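Local coordinates for Exo-beta-1,4-mannosidase (Rhizomucor miehei, PDB 4LYP), which probably removes beta-1,4-linked mannose units from the ends of mannan-derived chains, as a secreted fungal family 5 beta-mannosidase with transglycosylation activity, at residues 223-227 against 257-261; 337-341 against 367-372. All coordinates share one frame; numbering follows the deposited sequence. Where two conformers were deposited one is given.

Contact 1 (223-227 against 257-261)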
loop_
_atom_site.group_PDB
_atom_site.type_symbol
_atom_site.label_atom_id
_atom_site.label_comp_id
_atom_site.label_asym_id
_atom_site.label_seq_id
_atom_site.Cartn_x
_atom_site.Cartn_y
_atom_site.Cartn_z
ATOM N N ILE A 223 -0.908 11.269 19.814
ATOM C CA ILE A 223 0.211 10.334 19.647
ATOM C C ILE A 223 -0.277 9.247 18.689
ATOM O O ILE A 223 -1.407 8.755 18.802
ATOM C CB ILE A 223 0.627 9.731 20.982
ATOM C CG1 ILE A 223 0.961 10.861 21.987
ATOM C CG2 ILE A 223 1.834 8.790 20.759
ATOM C CD1 ILE A 223 2.028 11.721 21.615
ATOM N N TYR A 224 0.591 8.864 17.722
ATOM C CA TYR A 224 0.068 7.942 16.658
ATOM C C TYR A 224 -0.567 6.674 17.220
ATOM O O TYR A 224 -1.610 6.220 16.755
ATOM C CB TYR A 224 1.156 7.608 15.648
ATOM C CG TYR A 224 1.480 8.665 14.628
ATOM C CD1 TYR A 224 1.202 10.035 14.790
ATOM C CD2 TYR A 224 2.156 8.285 13.455
ATOM C CE1 TYR A 224 1.570 10.973 13.811
ATOM C CE2 TYR A 224 2.551 9.193 12.497
ATOM C CZ TYR A 224 2.285 10.522 12.669
ATOM O OH TYR A 224 2.693 11.412 11.715
ATOM N N LYS A 225 0.121 6.014 18.194
ATOM C CA LYS A 225 -0.370 4.753 18.754
ATOM C C LYS A 225 -1.690 4.915 19.506
ATOM O O LYS A 225 -2.341 3.913 19.800
ATOM C CB LYS A 225 0.644 4.111 19.663
ATOM C CG LYS A 225 0.981 4.899 20.931
ATOM C CD LYS A 225 2.186 4.273 21.683
ATOM C CE LYS A 225 2.382 4.964 23.001
ATOM N NZ LYS A 225 3.587 4.398 23.661
ATOM N N GLU A 226 -2.129 6.158 19.779
ATOM C CA GLU A 226 -3.421 6.410 20.391
ATOM C C GLU A 226 -4.414 6.979 19.413
ATOM O O GLU A 226 -5.523 7.391 19.837
ATOM C CB GLU A 226 -3.179 7.387 21.587
ATOM C CG GLU A 226 -2.321 6.796 22.670
ATOM C CD GLU A 226 -3.030 5.671 23.369
ATOM O OE1 GLU A 226 -4.281 5.620 23.379
ATOM O OE2 GLU A 226 -2.360 5.034 24.123
ATOM N N ASP A 227 -4.103 7.030 18.114
ATOM C CA ASP A 227 -4.974 7.713 17.175
ATOM C C ASP A 227 -5.844 6.694 16.466
ATOM O O ASP A 227 -5.340 5.871 15.701
ATOM C CB ASP A 227 -4.070 8.449 16.140
ATOM C CG ASP A 227 -4.835 9.319 15.227
ATOM O OD1 ASP A 227 -6.111 9.303 15.251
ATOM O OD2 ASP A 227 -4.210 10.114 14.490
ATOM N N GLY A 257 4.023 -2.387 20.897
ATOM C CA GLY A 257 4.257 -0.949 20.789
ATOM C C GLY A 257 2.970 -0.124 20.704
ATOM O O GLY A 257 2.969 1.020 21.104
ATOM N N ALA A 258 1.913 -0.702 20.114
ATOM C CA ALA A 258 0.632 0.008 19.945
ATOM C C ALA A 258 -0.496 -0.997 20.182
ATOM O O ALA A 258 -1.131 -1.485 19.239
ATOM C CB ALA A 258 0.521 0.637 18.518
ATOM N N PRO A 259 -0.793 -1.322 21.473
ATOM C CA PRO A 259 -1.706 -2.427 21.741
ATOM C C PRO A 259 -3.150 -2.183 21.322
ATOM O O PRO A 259 -3.895 -3.158 21.209
ATOM C CB PRO A 259 -1.631 -2.629 23.258
ATOM C CG PRO A 259 -0.645 -1.696 23.726
ATOM C CD PRO A 259 -0.046 -0.870 22.665
ATOM N N LYS A 260 -3.532 -0.934 21.022
ATOM C CA LYS A 260 -4.894 -0.682 20.593
ATOM C C LYS A 260 -5.135 -0.942 19.102
ATOM O O LYS A 260 -6.282 -0.921 18.680
ATOM C CB LYS A 260 -5.273 0.774 20.876
ATOM C CG LYS A 260 -5.261 1.089 22.391
ATOM C CD LYS A 260 -5.524 2.548 22.669
ATOM C CE LYS A 260 -5.618 2.815 24.191
ATOM N NZ LYS A 260 -6.570 1.868 24.817
ATOM N N HIS A 261 -4.058 -1.150 18.317
ATOM C CA HIS A 261 -4.172 -1.205 16.844
ATOM C C HIS A 261 -4.027 -2.597 16.286
ATOM O O HIS A 261 -3.266 -3.434 16.800
ATOM C CB HIS A 261 -3.072 -0.304 16.276
ATOM C CG HIS A 261 -3.405 1.153 16.313
ATOM N ND1 HIS A 261 -2.463 2.107 16.625
ATOM C CD2 HIS A 261 -4.558 1.812 15.961
ATOM C CE1 HIS A 261 -3.026 3.299 16.501
ATOM N NE2 HIS A 261 -4.313 3.154 16.072
HETATM O O HOH W 1 -1.943 1.513 21.105
HETATM O O HOH W 2 2.879 1.572 23.868
#
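The imidazole of H261 reaches across to carbonyls at the start of the short 3-10 turn 224-226 and just beyond it. Its NE2-H donates to the backbone O of D227 at 2.9 Å, with an N-H...O angle of 149°. D227 O lies almost exactly in the ring plane, while on the acceptor side NE2 stands well above the carbonyl plane. At the same edge, CE1 of H261 comes within 3.3 Å of Y224 O, a carbonyl already used inside the turn by D227 N. Beyond this contact, W233 and F38 pack against the H261 ring.

Next along the turn, CB of K225 meets CB of A258 at 3.7 Å. The K225 side chain leaves with CG between the backbone N and the carbonyl carbon (chi1 65°) and then runs fully extended, which brings CD to 3.4 Å from G257 O. NZ reaches the same carbonyl through a water and also bonds N214. A second water accepts from K260 N and donates to K225 O, tying backbone to backbone.

E226 and K260 touch through carboxylate and aliphatic chain: OE1 of E226 is 3.2 Å from CE of K260. In the conformer given, NZ of K260 turns aside at the last torsion, 4.6 Å from OE1 of E226, and pairs with E35 in a salt bridge.

A258 and H261 begin and end a type I turn straight after helix 244-257. Two helix-to-strand connections, leading into the neighbouring parallel strands 230-234 and 262-264, are thus joined side by side at the end of the TIM barrel where its strands begin.

Contact 2 (337-341 against 367-372)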
loop_
_atom_site.group_PDB
_atom_site.type_symbol
_atom_site.label_atom_id
_atom_site.label_comp_id
_atom_site.label_asym_id
_atom_site.label_seq_id
_atom_site.Cartn_x
_atom_site.Cartn_y
_atom_site.Cartn_z
ATOM N N GLU A 337 -3.819 -4.192 -2.789
ATOM C CA GLU A 337 -3.271 -3.635 -4.046
ATOM C C GLU A 337 -3.866 -4.413 -5.179
ATOM O O GLU A 337 -3.904 -5.665 -5.151
ATOM C CB GLU A 337 -1.758 -3.807 -4.199
ATOM C CG GLU A 337 -0.925 -3.066 -3.150
ATOM C CD GLU A 337 0.548 -3.023 -3.536
ATOM O OE1 GLU A 337 0.925 -3.441 -4.645
ATOM O OE2 GLU A 337 1.375 -2.553 -2.691
ATOM N N PHE A 338 -4.164 -3.709 -6.272
ATOM C CA PHE A 338 -4.357 -4.299 -7.607
ATOM C C PHE A 338 -4.371 -3.168 -8.586
ATOM O O PHE A 338 -4.688 -2.017 -8.216
ATOM C CB PHE A 338 -5.654 -5.148 -7.715
ATOM C CG PHE A 338 -6.905 -4.335 -7.734
ATOM C CD1 PHE A 338 -7.465 -3.757 -6.581
ATOM C CD2 PHE A 338 -7.518 -4.063 -8.967
ATOM C CE1 PHE A 338 -8.590 -2.940 -6.644
ATOM C CE2 PHE A 338 -8.667 -3.242 -9.007
ATOM C CZ PHE A 338 -9.198 -2.704 -7.856
ATOM N N GLY A 339 -4.133 -3.475 -9.863
ATOM C CA GLY A 339 -4.192 -2.382 -10.848
ATOM C C GLY A 339 -3.940 -2.942 -12.234
ATOM O O GLY A 339 -3.656 -4.108 -12.460
ATOM N N MET A 340 -4.104 -2.034 -13.222
ATOM C CA MET A 340 -3.938 -2.374 -14.645
ATOM C C MET A 340 -3.537 -1.092 -15.381
ATOM O O MET A 340 -3.943 0.006 -15.007
ATOM C CB MET A 340 -5.219 -3.002 -15.192
ATOM C CG MET A 340 -5.155 -3.344 -16.647
ATOM S SD MET A 340 -6.530 -4.373 -17.234
ATOM C CE MET A 340 -6.023 -5.992 -16.611
ATOM N N ALA A 341 -2.757 -1.325 -16.444
ATOM C CA ALA A 341 -2.254 -0.270 -17.319
ATOM C C ALA A 341 -3.386 0.319 -18.168
ATOM O O ALA A 341 -4.496 -0.218 -18.282
ATOM C CB ALA A 341 -1.204 -0.870 -18.240
ATOM N N TYR A 367 -11.700 -4.367 -15.962
ATOM C CA TYR A 367 -11.031 -5.185 -14.999
ATOM C C TYR A 367 -11.377 -4.796 -13.576
ATOM O O TYR A 367 -11.716 -5.626 -12.731
ATOM C CB TYR A 367 -9.511 -5.049 -15.239
ATOM C CG TYR A 367 -8.648 -5.926 -14.385
ATOM C CD1 TYR A 367 -8.571 -7.323 -14.555
ATOM C CD2 TYR A 367 -7.801 -5.304 -13.417
ATOM C CE1 TYR A 367 -7.694 -8.034 -13.802
ATOM C CE2 TYR A 367 -6.912 -6.066 -12.664
ATOM C CZ TYR A 367 -6.861 -7.428 -12.886
ATOM O OH TYR A 367 -5.968 -8.221 -12.187
ATOM N N TYR A 368 -11.337 -3.459 -13.305
ATOM C CA TYR A 368 -11.734 -2.955 -11.998
ATOM C C TYR A 368 -13.211 -3.293 -11.740
ATOM O O TYR A 368 -13.553 -3.747 -10.640
ATOM C CB TYR A 368 -11.613 -1.417 -11.921
ATOM C CG TYR A 368 -10.261 -0.843 -11.508
ATOM C CD1 TYR A 368 -9.047 -1.185 -12.119
ATOM C CD2 TYR A 368 -10.238 0.131 -10.506
ATOM C CE1 TYR A 368 -7.842 -0.613 -11.702
ATOM C CE2 TYR A 368 -9.043 0.718 -10.084
ATOM C CZ TYR A 368 -7.877 0.343 -10.685
ATOM O OH TYR A 368 -6.716 0.967 -10.249
ATOM N N GLN A 369 -14.076 -3.032 -12.720
ATOM C CA GLN A 369 -15.485 -3.208 -12.477
ATOM C C GLN A 369 -15.817 -4.661 -12.122
ATOM O O GLN A 369 -16.597 -4.921 -11.205
ATOM C CB GLN A 369 -16.297 -2.753 -13.682
ATOM C CG GLN A 369 -17.805 -2.944 -13.454
ATOM C CD GLN A 369 -18.538 -2.320 -14.576
ATOM O OE1 GLN A 369 -18.548 -2.886 -15.675
ATOM N NE2 GLN A 369 -19.018 -1.134 -14.374
ATOM N N LYS A 370 -15.217 -5.618 -12.811
ATOM C CA LYS A 370 -15.473 -7.009 -12.535
ATOM C C LYS A 370 -14.905 -7.425 -11.200
ATOM O O LYS A 370 -15.522 -8.209 -10.443
ATOM C CB LYS A 370 -14.956 -7.884 -13.668
ATOM C CG LYS A 370 -15.822 -7.711 -14.897
ATOM C CD LYS A 370 -15.326 -8.497 -16.089
ATOM C CE LYS A 370 -16.312 -8.491 -17.250
ATOM N NZ LYS A 370 -15.776 -9.266 -18.458
ATOM N N ALA A 371 -13.691 -6.981 -10.855
ATOM C CA ALA A 371 -13.094 -7.324 -9.558
ATOM C C ALA A 371 -14.023 -6.755 -8.482
ATOM O O ALA A 371 -14.320 -7.471 -7.476
ATOM C CB ALA A 371 -11.683 -6.726 -9.447
ATOM N N PHE A 372 -14.412 -5.490 -8.601
ATOM C CA PHE A 372 -15.274 -4.861 -7.615
ATOM C C PHE A 372 -16.576 -5.602 -7.463
ATOM O O PHE A 372 -17.043 -5.805 -6.349
ATOM C CB PHE A 372 -15.565 -3.427 -8.081
ATOM C CG PHE A 372 -14.381 -2.447 -7.860
ATOM C CD1 PHE A 372 -13.387 -2.641 -6.889
ATOM C CD2 PHE A 372 -14.337 -1.282 -8.651
ATOM C CE1 PHE A 372 -12.408 -1.703 -6.715
ATOM C CE2 PHE A 372 -13.351 -0.334 -8.426
ATOM C CZ PHE A 372 -12.362 -0.550 -7.485
HETATM O O HOH W 3 -3.735 -6.760 -11.473
HETATM O O HOH W 4 -4.229 0.724 -11.465
#
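M340 sets out from CB, which lies 3.9 Å from CD2 of Y367, and runs extended with CG anti to the backbone N. Its SD passes obliquely beside the ring, 3.7 Å from CB of Y367, in a Met-aromatic contact. The bend at chi3 (-77°) then lays CE over one face of the Y367 ring as a CH-pi contact, 3.5 Å from the ring centroid and only 15° off the normal.

Two residues back, F338 turns its ring in among the side chains of the helix. CE2 of F338 sits above the centre of the Y368 ring, an edge-to-face pair with the planes at 54°. CZ of F338 meets CE1 of F372 at 3.6 Å, the two planes nearly perpendicular. F389 of strand 386-394 also packs on F338 and Y368, and Y436 stacks on F372.

No direct hydrogen bond links the two segments; water does that work. One water donates to G339 O and accepts from the Y367 hydroxyl, while another accepts from the Y368 hydroxyl at 2.8 Å and, at longer range, from M340 N. Both phenol groups thus meet the backbone of G339 and M340 through water.

This aromatic cluster of F338, Y368 and F372 packs helix 362-380 against the last part of strand 333-338, the strand-against-helix packing of a TIM barrel wall.

In the fold
Contact 1 closes before contact 2 opens along the chain, and the two lie on opposite sides of its centre, with their own centres 32 Å apart and nearest atoms about 19 Å apart. They share no helix or strand. Contact 1 joins the connections entering strands 230-234 and 262-264, whereas contact 2 packs helix 362-380 against the C-terminal end of strand 333-338. In a TIM barrel these are opposite ends: the first lies away from the probable catalytic mouth, the second near it, G339 being about 10 Å from a bound guanidine. E337, hydrogen-bonded to W293 and close to E238, both in a guanidine pocket, is consistent with one of the family's paired catalytic glutamates.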